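Local coordinates for RNA-binding protein Lsm (Halobacterium salinarum R1, PDB 6TFL), which probably binds RNA as an Lsm (Sm-like) archaeal protein whose seven copies assemble together, and binds uridine and calcium ions, at residues 20-25 / 56-61. Residues are numbered along the deposited sequence; the frame is centred on the assembly and turned at random.
Sequences TVRLKD and NVVTIK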
loop_
_atom_site.group_PDB
_atom_site.type_symbol
_atom_site.label_atom_id
_atom_site.label_comp_id
_atom_site.label_asym_id
_atom_site.label_seq_id
_atom_site.Cartn_x
_atom_site.Cartn_y
_atom_site.Cartn_z
ATOM N N THR A 20 -16.601 18.705 4.674
ATOM C CA THR A 20 -15.769 18.898 3.491
ATOM C C THR A 20 -14.660 17.859 3.491
ATOM O O THR A 20 -13.958 17.680 4.493
ATOM C CB THR A 20 -15.195 20.311 3.415
ATOM O OG1 THR A 20 -16.278 21.230 3.274
ATOM C CG2 THR A 20 -14.293 20.464 2.197
ATOM N N VAL A 21 -14.542 17.157 2.373
ATOM C CA VAL A 21 -13.526 16.141 2.155
ATOM C C VAL A 21 -12.559 16.663 1.111
ATOM O O VAL A 21 -12.980 17.080 0.025
ATOM C CB VAL A 21 -14.155 14.821 1.691
ATOM C CG1 VAL A 21 -13.082 13.754 1.546
ATOM C CG2 VAL A 21 -15.220 14.393 2.669
ATOM N N ARG A 22 -11.270 16.632 1.429
ATOM C CA ARG A 22 -10.235 17.088 0.515
ATOM C C ARG A 22 -9.403 15.892 0.071
ATOM O O ARG A 22 -8.934 15.112 0.907
ATOM C CB ARG A 22 -9.369 18.159 1.175
ATOM C CG ARG A 22 -8.195 18.648 0.325
ATOM C CD ARG A 22 -7.421 19.765 1.046
ATOM N NE ARG A 22 -6.076 19.361 1.469
ATOM C CZ ARG A 22 -5.558 19.642 2.663
ATOM N NH1 ARG A 22 -6.285 20.319 3.550
ATOM N NH2 ARG A 22 -4.320 19.247 2.972
ATOM N N LEU A 23 -9.219 15.754 -1.239
ATOM C CA LEU A 23 -8.527 14.611 -1.824
ATOM C C LEU A 23 -7.070 14.930 -2.145
ATOM O O LEU A 23 -6.671 16.089 -2.236
ATOM C CB LEU A 23 -9.251 14.132 -3.087
ATOM C CG LEU A 23 -10.709 13.767 -2.831
ATOM C CD1 LEU A 23 -11.264 13.014 -4.019
ATOM C CD2 LEU A 23 -10.827 12.943 -1.555
ATOM N N LYS A 24 -6.278 13.869 -2.327
ATOM C CA LYS A 24 -4.854 14.045 -2.608
ATOM C C LYS A 24 -4.622 14.834 -3.884
ATOM O O LYS A 24 -3.615 15.537 -3.994
ATOM C CB LYS A 24 -4.150 12.693 -2.695
ATOM C CG LYS A 24 -4.156 11.943 -1.388
ATOM C CD LYS A 24 -3.467 10.598 -1.483
ATOM C CE LYS A 24 -3.535 9.911 -0.134
ATOM N NZ LYS A 24 -2.809 8.629 -0.155
ATOM N N ASP A 25 -5.536 14.739 -4.855
ATOM C CA ASP A 25 -5.377 15.509 -6.084
ATOM C C ASP A 25 -5.684 16.991 -5.895
ATOM O O ASP A 25 -5.465 17.775 -6.827
ATOM C CB ASP A 25 -6.257 14.927 -7.200
ATOM C CG ASP A 25 -7.674 14.581 -6.724
ATOM O OD1 ASP A 25 -8.404 15.497 -6.280
ATOM O OD2 ASP A 25 -8.061 13.392 -6.798
ATOM N N ASN A 56 -7.946 8.082 -1.262
ATOM C CA ASN A 56 -7.732 9.416 -1.824
ATOM C C ASN A 56 -7.876 10.550 -0.808
ATOM O O ASN A 56 -7.578 11.703 -1.147
ATOM C CB ASN A 56 -8.706 9.675 -2.972
ATOM C CG ASN A 56 -8.715 8.551 -3.996
ATOM O OD1 ASN A 56 -7.800 8.442 -4.800
ATOM N ND2 ASN A 56 -9.752 7.702 -3.961
ATOM N N VAL A 57 -8.320 10.261 0.412
ATOM C CA VAL A 57 -8.668 11.306 1.367
ATOM C C VAL A 57 -7.409 11.843 2.035
ATOM O O VAL A 57 -6.523 11.076 2.441
ATOM C CB VAL A 57 -9.660 10.771 2.408
ATOM C CG1 VAL A 57 -9.945 11.837 3.465
ATOM C CG2 VAL A 57 -10.936 10.298 1.714
ATOM N N VAL A 58 -7.310 13.164 2.118
ATOM C CA VAL A 58 -6.290 13.818 2.932
ATOM C C VAL A 58 -6.923 14.217 4.258
ATOM O O VAL A 58 -6.529 13.724 5.320
ATOM C CB VAL A 58 -5.691 15.041 2.217
ATOM C CG1 VAL A 58 -4.597 15.664 3.062
ATOM C CG2 VAL A 58 -5.156 14.642 0.866
ATOM N N THR A 59 -7.928 15.095 4.208
ATOM C CA THR A 59 -8.632 15.531 5.406
ATOM C C THR A 59 -10.144 15.484 5.208
ATOM O O THR A 59 -10.655 15.653 4.097
ATOM C CB THR A 59 -8.242 16.965 5.814
ATOM O OG1 THR A 59 -8.653 17.879 4.794
ATOM C CG2 THR A 59 -6.720 17.091 6.051
ATOM N N ILE A 60 -10.856 15.257 6.308
ATOM C CA ILE A 60 -12.297 15.489 6.383
ATOM C C ILE A 60 -12.542 16.546 7.452
ATOM O O ILE A 60 -11.978 16.458 8.549
ATOM C CB ILE A 60 -13.080 14.203 6.709
ATOM C CG1 ILE A 60 -12.800 13.116 5.661
ATOM C CG2 ILE A 60 -14.585 14.514 6.855
ATOM C CD1 ILE A 60 -13.350 11.761 6.018
ATOM N N LYS A 61 -13.366 17.545 7.137
ATOM C CA LYS A 61 -13.690 18.608 8.095
ATOM C C LYS A 61 -15.182 18.600 8.387
ATOM O O LYS A 61 -15.978 19.129 7.591
ATOM C CB LYS A 61 -13.251 19.979 7.579
ATOM C CG LYS A 61 -11.740 20.127 7.420
ATOM C CD LYS A 61 -11.339 21.577 7.171
ATOM C CE LYS A 61 -9.817 21.719 7.002
ATOM N NZ LYS A 61 -9.261 21.094 5.735
HETATM O O HOH W 1 -11.207 18.886 4.333
#
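R22 leans across T59 and V58 on the polar face of an antiparallel strand pair. Its CG stands anti to the backbone N (chi1 177°) and the chain bends at chi3, which turns the guanidinium toward T59 and V58. The methyl CG2 of T59 lies over one face of the group, and R22 NH2 passes 3.6 Å from V58 CG1. K61 NZ sits at the guanidinium edge, 3.8 Å from R22 NH1. These like charges have other company, since D25 and D27 of a neighbouring subunit form long, weak ion pairs with R22 NH2, and a water accepts from K61 NZ while donating to T20 O and hydrogen-bonding T59 OG1. A leucine in place of R22 would probably leave the T59 methyl without its flat cover and those two aspartates without their distant cationic partner. On the other face V21 and I60 lie side by side, V21 CG2 4.1 Å from I60 CG1; I44, I52 and V42 close this apolar layer. From the bulge end V57 meets V21 at about a right angle, its CG2 touching V21 CG1. Between the faces, R22 N gives a nearly straight bond to T59 O (2.9 Å, 175°). R22 O takes V58 N at 2.8 Å and, weakly, T59 N, so two residues face one: a classic beta bulge. Here V58 CG2 rests 3.7 Å from K24 CG; beyond, K24 N bonds to N56 O (2.8 Å), and K24 NZ salt-bridges D55 of the neighbouring subunit. T59 and I60 also pair with a strand of that subunit, continuing the sheet around the ring, as expected of the strongly bent Sm fold in its heptamer.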